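Local coordinates for structural polyprotein, VP1 (Israeli acute paralysis virus, PDB 5CDD) that is one coat-protein piece of the viral polyprotein and probably serves as a structural building block of the capsid shell, here assembled as a pentamer, at residues Ser79-Ser82 with Tyr83-Arg86; Phe147-Tyr151 with Arg152-Ile156. All coordinates share one frame; numbering follows the deposited sequence.

Two short turns of one capsid domain illustrate how local contacts, set in series along a chain, can meet in space. Contact 1 comes first: Ser79-Arg86 runs off helix 77-82 and folds into a tight turn just before strand 87-98. The chain then runs through four strands, from 87-98 to 140-145, before contact 2, where Phe147-Ile156 bends round into strand 154-155. Neither contact encloses or crosses the other, and their centres lie about 16 Å apart. The antiparallel pairing of strand 154-155 with strand 87-98 brings them together: Ile156 N lies 2.7 Å from Arg86 O, a probable hydrogen bond, and Ile156 CD1 packs against the carbonyl oxygens of Ser82 and Tyr85.

Contact 1. Residues Ser79-Ser82 with Tyr83-Arg86; sequences SYLS and YLYR
Leu84 N donates to Leu81 O across 3.1 Å with an N-H...O angle of 163°, and Tyr85 N follows with a longer bond to Ser82 O, 3.3 Å. In both, the donor sits above the carbonyl plane rather than on a lone pair; the second bond closes a type I beta turn running from Ser82 to Tyr85. One turn back, Ser82 OG reaches Ser79 O at 2.6 Å; a first torsion of 74°, with OG between the backbone N and the carbonyl carbon, directs the hydroxyl at that carbonyl. Arg106 of a neighbouring polyprotein chain gives this OG a second hydrogen bond.

Aromatic rings close in on the same carbonyls. Tyr85 brings CD2, on its ring edge, to 3.3 Å from Leu81 O, close to the ring plane, while the Tyr83 ring meets Ser79 O obliquely, CD2 again being nearest at 3.4 Å. The phenol oxygens are held farther off, Tyr83 OH by Ala72 O and Tyr85 OH by Glu53 O of another polyprotein chain. Packing between the leucines is looser, with Leu81 CD2 4.4 Å from Leu84 CD1.

The turn links helix 77-82 to strand 87-98 and is buried: Leu81 and Ser82 rest on Phe190 of strand 189-191, and Leu84 bonds through its backbone to Ile194 in the loop beyond that strand.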
ATOM      1  N   SER A  79     -28.985  -1.869  34.478  1.00 30.64           N
ATOM      2  CA  SER A  79     -30.062  -2.065  35.435  1.00 28.45           C
ATOM      3  C   SER A  79     -31.310  -1.292  35.024  1.00 27.33           C
ATOM      4  O   SER A  79     -32.400  -1.854  34.926  1.00 27.06           O
ATOM      5  CB  SER A  79     -29.620  -1.614  36.826  1.00 28.26           C
ATOM      6  OG  SER A  79     -30.677  -1.744  37.758  1.00 30.40           O
ATOM      7  N   TYR A  80     -31.139   0.002  34.776  1.00 26.15           N
ATOM      8  CA  TYR A  80     -32.250   0.861  34.392  1.00 26.06           C
ATOM      9  C   TYR A  80     -33.016   0.341  33.179  1.00 27.38           C
ATOM     10  O   TYR A  80     -34.243   0.236  33.210  1.00 29.41           O
ATOM     11  CB  TYR A  80     -31.743   2.274  34.104  1.00 24.49           C
ATOM     12  CG  TYR A  80     -32.840   3.312  34.046  1.00 26.30           C
ATOM     13  CD1 TYR A  80     -33.574   3.641  35.186  1.00 26.76           C
ATOM     14  CD2 TYR A  80     -33.142   3.972  32.857  1.00 26.55           C
ATOM     15  CE1 TYR A  80     -34.580   4.606  35.142  1.00 25.55           C
ATOM     16  CE2 TYR A  80     -34.147   4.937  32.803  1.00 25.68           C
ATOM     17  CZ  TYR A  80     -34.859   5.250  33.948  1.00 25.94           C
ATOM     18  OH  TYR A  80     -35.837   6.217  33.900  1.00 25.87           O
ATOM     19  N   LEU A  81     -32.293   0.013  32.114  1.00 26.99           N
ATOM     20  CA  LEU A  81     -32.917  -0.480  30.891  1.00 25.78           C
ATOM     21  C   LEU A  81     -33.473  -1.900  31.000  1.00 26.29           C
ATOM     22  O   LEU A  81     -34.396  -2.265  30.268  1.00 26.21           O
ATOM     23  CB  LEU A  81     -31.919  -0.415  29.730  1.00 24.59           C
ATOM     24  CG  LEU A  81     -31.458   0.978  29.285  1.00 24.27           C
ATOM     25  CD1 LEU A  81     -30.347   0.847  28.255  1.00 23.63           C
ATOM     26  CD2 LEU A  81     -32.632   1.752  28.709  1.00 23.11           C
ATOM     27  N   SER A  82     -32.925  -2.699  31.912  1.00 25.81           N
ATOM     28  CA  SER A  82     -33.382  -4.075  32.073  1.00 26.51           C
ATOM     29  C   SER A  82     -34.852  -4.144  32.476  1.00 26.93           C
ATOM     30  O   SER A  82     -35.534  -5.131  32.199  1.00 28.51           O
ATOM     31  CB  SER A  82     -32.533  -4.806  33.119  1.00 25.77           C
ATOM     32  OG  SER A  82     -32.847  -4.379  34.433  1.00 25.77           O
ATOM     33  N   TYR A  83     -35.334  -3.089  33.125  1.00 26.89           N
ATOM     34  CA  TYR A  83     -36.720  -3.034  33.578  1.00 25.58           C
ATOM     35  C   TYR A  83     -37.744  -2.887  32.456  1.00 25.36           C
ATOM     36  O   TYR A  83     -38.942  -3.051  32.686  1.00 27.56           O
ATOM     37  CB  TYR A  83     -36.886  -1.897  34.588  1.00 25.82           C
ATOM     38  CG  TYR A  83     -36.542  -2.287  36.009  1.00 25.90           C
ATOM     39  CD1 TYR A  83     -37.396  -3.100  36.752  1.00 26.16           C
ATOM     40  CD2 TYR A  83     -35.369  -1.837  36.614  1.00 26.14           C
ATOM     41  CE1 TYR A  83     -37.095  -3.455  38.067  1.00 27.38           C
ATOM     42  CE2 TYR A  83     -35.054  -2.188  37.931  1.00 27.60           C
ATOM     43  CZ  TYR A  83     -35.924  -2.996  38.651  1.00 28.13           C
ATOM     44  OH  TYR A  83     -35.635  -3.336  39.955  1.00 28.16           O
ATOM     45  N   LEU A  84     -37.277  -2.586  31.247  1.00 24.51           N
ATOM     46  CA  LEU A  84     -38.167  -2.427  30.098  1.00 23.60           C
ATOM     47  C   LEU A  84     -38.298  -3.709  29.278  1.00 23.54           C
ATOM     48  O   LEU A  84     -39.108  -3.778  28.354  1.00 23.54           O
ATOM     49  CB  LEU A  84     -37.659  -1.311  29.180  1.00 23.58           C
ATOM     50  CG  LEU A  84     -37.623   0.122  29.710  1.00 24.82           C
ATOM     51  CD1 LEU A  84     -37.006   1.035  28.663  1.00 24.01           C
ATOM     52  CD2 LEU A  84     -39.031   0.580  30.049  1.00 25.86           C
ATOM     53  N   TYR A  85     -37.505  -4.720  29.620  1.00 23.25           N
ATOM     54  CA  TYR A  85     -37.517  -5.989  28.896  1.00 22.35           C
ATOM     55  C   TYR A  85     -37.634  -7.178  29.842  1.00 22.49           C
ATOM     56  O   TYR A  85     -37.562  -7.016  31.060  1.00 22.69           O
ATOM     57  CB  TYR A  85     -36.239  -6.101  28.068  1.00 20.93           C
ATOM     58  CG  TYR A  85     -36.044  -4.928  27.134  1.00 20.13           C
ATOM     59  CD1 TYR A  85     -36.678  -4.886  25.892  1.00 19.47           C
ATOM     60  CD2 TYR A  85     -35.266  -3.833  27.513  1.00 19.70           C
ATOM     61  CE1 TYR A  85     -36.544  -3.785  25.050  1.00 18.18           C
ATOM     62  CE2 TYR A  85     -35.127  -2.725  26.679  1.00 18.13           C
ATOM     63  CZ  TYR A  85     -35.770  -2.709  25.452  1.00 18.31           C
ATOM     64  OH  TYR A  85     -35.653  -1.611  24.631  1.00 18.27           O
ATOM     65  N   ARG A  86     -37.804  -8.373  29.280  1.00 23.18           N
ATOM     66  CA  ARG A  86     -37.938  -9.579  30.094  1.00 24.70           C
ATOM     67  C   ARG A  86     -36.758 -10.545  29.985  1.00 25.80           C
ATOM     68  O   ARG A  86     -36.500 -11.317  30.906  1.00 26.79           O
ATOM     69  CB  ARG A  86     -39.222 -10.327  29.726  1.00 25.41           C
ATOM     70  CG  ARG A  86     -39.489 -11.553  30.595  1.00 26.49           C
ATOM     71  CD  ARG A  86     -39.768 -11.149  32.037  1.00 29.05           C
ATOM     72  NE  ARG A  86     -41.058 -10.476  32.174  1.00 29.98           N
ATOM     73  CZ  ARG A  86     -41.389  -9.689  33.192  1.00 30.55           C
ATOM     74  NH1 ARG A  86     -40.523  -9.465  34.170  1.00 32.37           N
ATOM     75  NH2 ARG A  86     -42.589  -9.126  33.235  1.00 31.16           N
TER

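Contact 2. Residues Phe147-Tyr151 with Arg152-Ile156; sequences FYSQY and RKIPI
Phe147 and Tyr151 both present a ring edge to Ile154, one to each end of its longer branch. The surrounding fold is consistent with the jelly-roll of picorna-like capsid proteins, and this bend is the connection from strand 140-145 to strand 154-155. Ile154 CG1 lies near the plane of the Phe147 ring, 4.4 Å from CZ, and CD1 lies near the plane of the Tyr151 ring. On one face of Phe147 sits Ser149 CB, 3.3 Å above the plane and shifted toward the rim; Gln150 CB occupies one face of Tyr151 in a similar offset way.

Ile154 turns into the bend: its longer branch starts beside the backbone N (chi1 -46°) and folds again at chi2, -71°, which carries CD1 to 4.1 Å from Tyr151 CB. The polar ends of two side chains turn to the assembly: Arg152 is bound by acidic residues of neighbouring polyprotein chains, Asp45 and Glu143, and Tyr151 OH by Gln142 of such a chain.

A hydroxyl ties the corner of the bend to itself. Ser149 OG, packed 3.7 Å from Ile154 CD1, donates to Tyr151 O at 2.6 Å, lying in the carbonyl plane and meeting a lone pair at a C=O...O angle of 126°.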
ATOM      1  N   PHE A 147     -20.653 -15.356  26.836  1.00 29.12           N
ATOM      2  CA  PHE A 147     -21.985 -15.876  27.087  1.00 27.52           C
ATOM      3  C   PHE A 147     -21.997 -17.381  26.871  1.00 28.64           C
ATOM      4  O   PHE A 147     -22.335 -17.861  25.790  1.00 30.14           O
ATOM      5  CB  PHE A 147     -23.020 -15.220  26.170  1.00 27.06           C
ATOM      6  CG  PHE A 147     -24.443 -15.622  26.476  1.00 25.77           C
ATOM      7  CD1 PHE A 147     -25.006 -15.350  27.723  1.00 25.63           C
ATOM      8  CD2 PHE A 147     -25.224 -16.264  25.518  1.00 24.15           C
ATOM      9  CE1 PHE A 147     -26.327 -15.710  28.011  1.00 23.17           C
ATOM     10  CE2 PHE A 147     -26.544 -16.627  25.798  1.00 23.99           C
ATOM     11  CZ  PHE A 147     -27.095 -16.349  27.047  1.00 22.92           C
ATOM     12  N   TYR A 148     -21.589 -18.119  27.899  1.00 27.94           N
ATOM     13  CA  TYR A 148     -21.592 -19.575  27.851  1.00 27.17           C
ATOM     14  C   TYR A 148     -22.913 -19.944  28.512  1.00 27.76           C
ATOM     15  O   TYR A 148     -23.028 -19.902  29.735  1.00 28.39           O
ATOM     16  CB  TYR A 148     -20.429 -20.143  28.663  1.00 26.60           C
ATOM     17  CG  TYR A 148     -19.053 -19.867  28.095  1.00 25.72           C
ATOM     18  CD1 TYR A 148     -18.721 -20.250  26.794  1.00 25.53           C
ATOM     19  CD2 TYR A 148     -18.056 -19.282  28.881  1.00 25.45           C
ATOM     20  CE1 TYR A 148     -17.431 -20.065  26.294  1.00 25.17           C
ATOM     21  CE2 TYR A 148     -16.766 -19.093  28.391  1.00 24.07           C
ATOM     22  CZ  TYR A 148     -16.459 -19.490  27.099  1.00 24.43           C
ATOM     23  OH  TYR A 148     -15.177 -19.336  26.622  1.00 24.47           O
ATOM     24  N   SER A 149     -23.910 -20.299  27.706  1.00 27.79           N
ATOM     25  CA  SER A 149     -25.226 -20.617  28.243  1.00 27.37           C
ATOM     26  C   SER A 149     -25.872 -21.884  27.696  1.00 28.02           C
ATOM     27  O   SER A 149     -25.583 -22.317  26.580  1.00 29.50           O
ATOM     28  CB  SER A 149     -26.161 -19.428  27.997  1.00 26.53           C
ATOM     29  OG  SER A 149     -27.488 -19.708  28.401  1.00 28.45           O
ATOM     30  N   GLN A 150     -26.754 -22.471  28.501  1.00 27.89           N
ATOM     31  CA  GLN A 150     -27.484 -23.671  28.111  1.00 27.84           C
ATOM     32  C   GLN A 150     -28.730 -23.257  27.329  1.00 27.96           C
ATOM     33  O   GLN A 150     -29.383 -24.089  26.698  1.00 27.21           O
ATOM     34  CB  GLN A 150     -27.914 -24.462  29.348  1.00 29.36           C
ATOM     35  CG  GLN A 150     -26.784 -25.100  30.132  1.00 31.12           C
ATOM     36  CD  GLN A 150     -27.291 -25.896  31.322  1.00 33.33           C
ATOM     37  OE1 GLN A 150     -27.774 -25.330  32.303  1.00 36.11           O
ATOM     38  NE2 GLN A 150     -27.196 -27.217  31.234  1.00 34.16           N
ATOM     39  N   TYR A 151     -29.050 -21.966  27.383  1.00 28.03           N
ATOM     40  CA  TYR A 151     -30.217 -21.412  26.701  1.00 28.78           C
ATOM     41  C   TYR A 151     -29.834 -20.197  25.864  1.00 29.63           C
ATOM     42  O   TYR A 151     -28.874 -19.496  26.178  1.00 30.48           O
ATOM     43  CB  TYR A 151     -31.267 -20.995  27.724  1.00 28.56           C
ATOM     44  CG  TYR A 151     -31.708 -22.105  28.644  1.00 29.48           C
ATOM     45  CD1 TYR A 151     -32.471 -23.170  28.168  1.00 30.26           C
ATOM     46  CD2 TYR A 151     -31.378 -22.084  29.999  1.00 28.99           C
ATOM     47  CE1 TYR A 151     -32.899 -24.185  29.019  1.00 30.83           C
ATOM     48  CE2 TYR A 151     -31.799 -23.093  30.857  1.00 29.81           C
ATOM     49  CZ  TYR A 151     -32.561 -24.139  30.362  1.00 30.54           C
ATOM     50  OH  TYR A 151     -32.993 -25.131  31.211  1.00 32.09           O
ATOM     51  N   ARG A 152     -30.601 -19.943  24.807  1.00 30.54           N
ATOM     52  CA  ARG A 152     -30.338 -18.809  23.926  1.00 30.57           C
ATOM     53  C   ARG A 152     -30.652 -17.452  24.566  1.00 31.02           C
ATOM     54  O   ARG A 152     -30.201 -16.413  24.078  1.00 32.29           O
ATOM     55  CB  ARG A 152     -31.127 -18.966  22.628  1.00 30.36           C
ATOM     56  CG  ARG A 152     -32.630 -19.054  22.803  1.00 32.19           C
ATOM     57  CD  ARG A 152     -33.276 -19.334  21.467  1.00 33.19           C
ATOM     58  NE  ARG A 152     -32.822 -20.612  20.928  1.00 35.14           N
ATOM     59  CZ  ARG A 152     -32.894 -20.948  19.646  1.00 36.70           C
ATOM     60  NH1 ARG A 152     -33.401 -20.096  18.764  1.00 37.08           N
ATOM     61  NH2 ARG A 152     -32.460 -22.136  19.246  1.00 36.92           N
ATOM     62  N   LYS A 153     -31.428 -17.465  25.648  1.00 30.03           N
ATOM     63  CA  LYS A 153     -31.778 -16.245  26.370  1.00 29.27           C
ATOM     64  C   LYS A 153     -32.189 -16.590  27.798  1.00 29.34           C
ATOM     65  O   LYS A 153     -32.678 -17.687  28.065  1.00 29.17           O
ATOM     66  CB  LYS A 153     -32.903 -15.480  25.657  1.00 28.21           C
ATOM     67  CG  LYS A 153     -34.233 -16.208  25.543  1.00 27.87           C
ATOM     68  CD  LYS A 153     -35.280 -15.279  24.931  1.00 28.66           C
ATOM     69  CE  LYS A 153     -36.605 -15.978  24.655  1.00 28.60           C
ATOM     70  NZ  LYS A 153     -36.501 -17.001  23.578  1.00 30.72           N
ATOM     71  N   ILE A 154     -31.970 -15.652  28.713  1.00 29.35           N
ATOM     72  CA  ILE A 154     -32.302 -15.855  30.120  1.00 29.29           C
ATOM     73  C   ILE A 154     -33.255 -14.769  30.617  1.00 29.55           C
ATOM     74  O   ILE A 154     -33.165 -13.616  30.193  1.00 29.72           O
ATOM     75  CB  ILE A 154     -31.035 -15.784  31.006  1.00 28.98           C
ATOM     76  CG1 ILE A 154     -29.894 -16.614  30.400  1.00 28.47           C
ATOM     77  CG2 ILE A 154     -31.357 -16.275  32.404  1.00 28.54           C
ATOM     78  CD1 ILE A 154     -30.083 -18.116  30.466  1.00 25.89           C
ATOM     79  N   PRO A 155     -34.188 -15.127  31.520  1.00 30.20           N
ATOM     80  CA  PRO A 155     -35.119 -14.116  32.033  1.00 30.50           C
ATOM     81  C   PRO A 155     -34.374 -13.139  32.941  1.00 31.29           C
ATOM     82  O   PRO A 155     -33.585 -13.551  33.793  1.00 31.34           O
ATOM     83  CB  PRO A 155     -36.145 -14.945  32.810  1.00 28.26           C
ATOM     84  CG  PRO A 155     -36.114 -16.265  32.121  1.00 28.10           C
ATOM     85  CD  PRO A 155     -34.637 -16.477  31.903  1.00 30.02           C
ATOM     86  N   ILE A 156     -34.616 -11.847  32.753  1.00 31.64           N
ATOM     87  CA  ILE A 156     -33.957 -10.839  33.567  1.00 32.59           C
ATOM     88  C   ILE A 156     -34.398 -10.974  35.020  1.00 35.11           C
ATOM     89  O   ILE A 156     -35.589 -10.896  35.328  1.00 36.87           O
ATOM     90  CB  ILE A 156     -34.282  -9.418  33.074  1.00 30.68           C
ATOM     91  CG1 ILE A 156     -33.802  -9.248  31.632  1.00 28.67           C
ATOM     92  CG2 ILE A 156     -33.619  -8.395  33.977  1.00 30.61           C
ATOM     93  CD1 ILE A 156     -34.140  -7.904  31.026  1.00 28.92           C
TER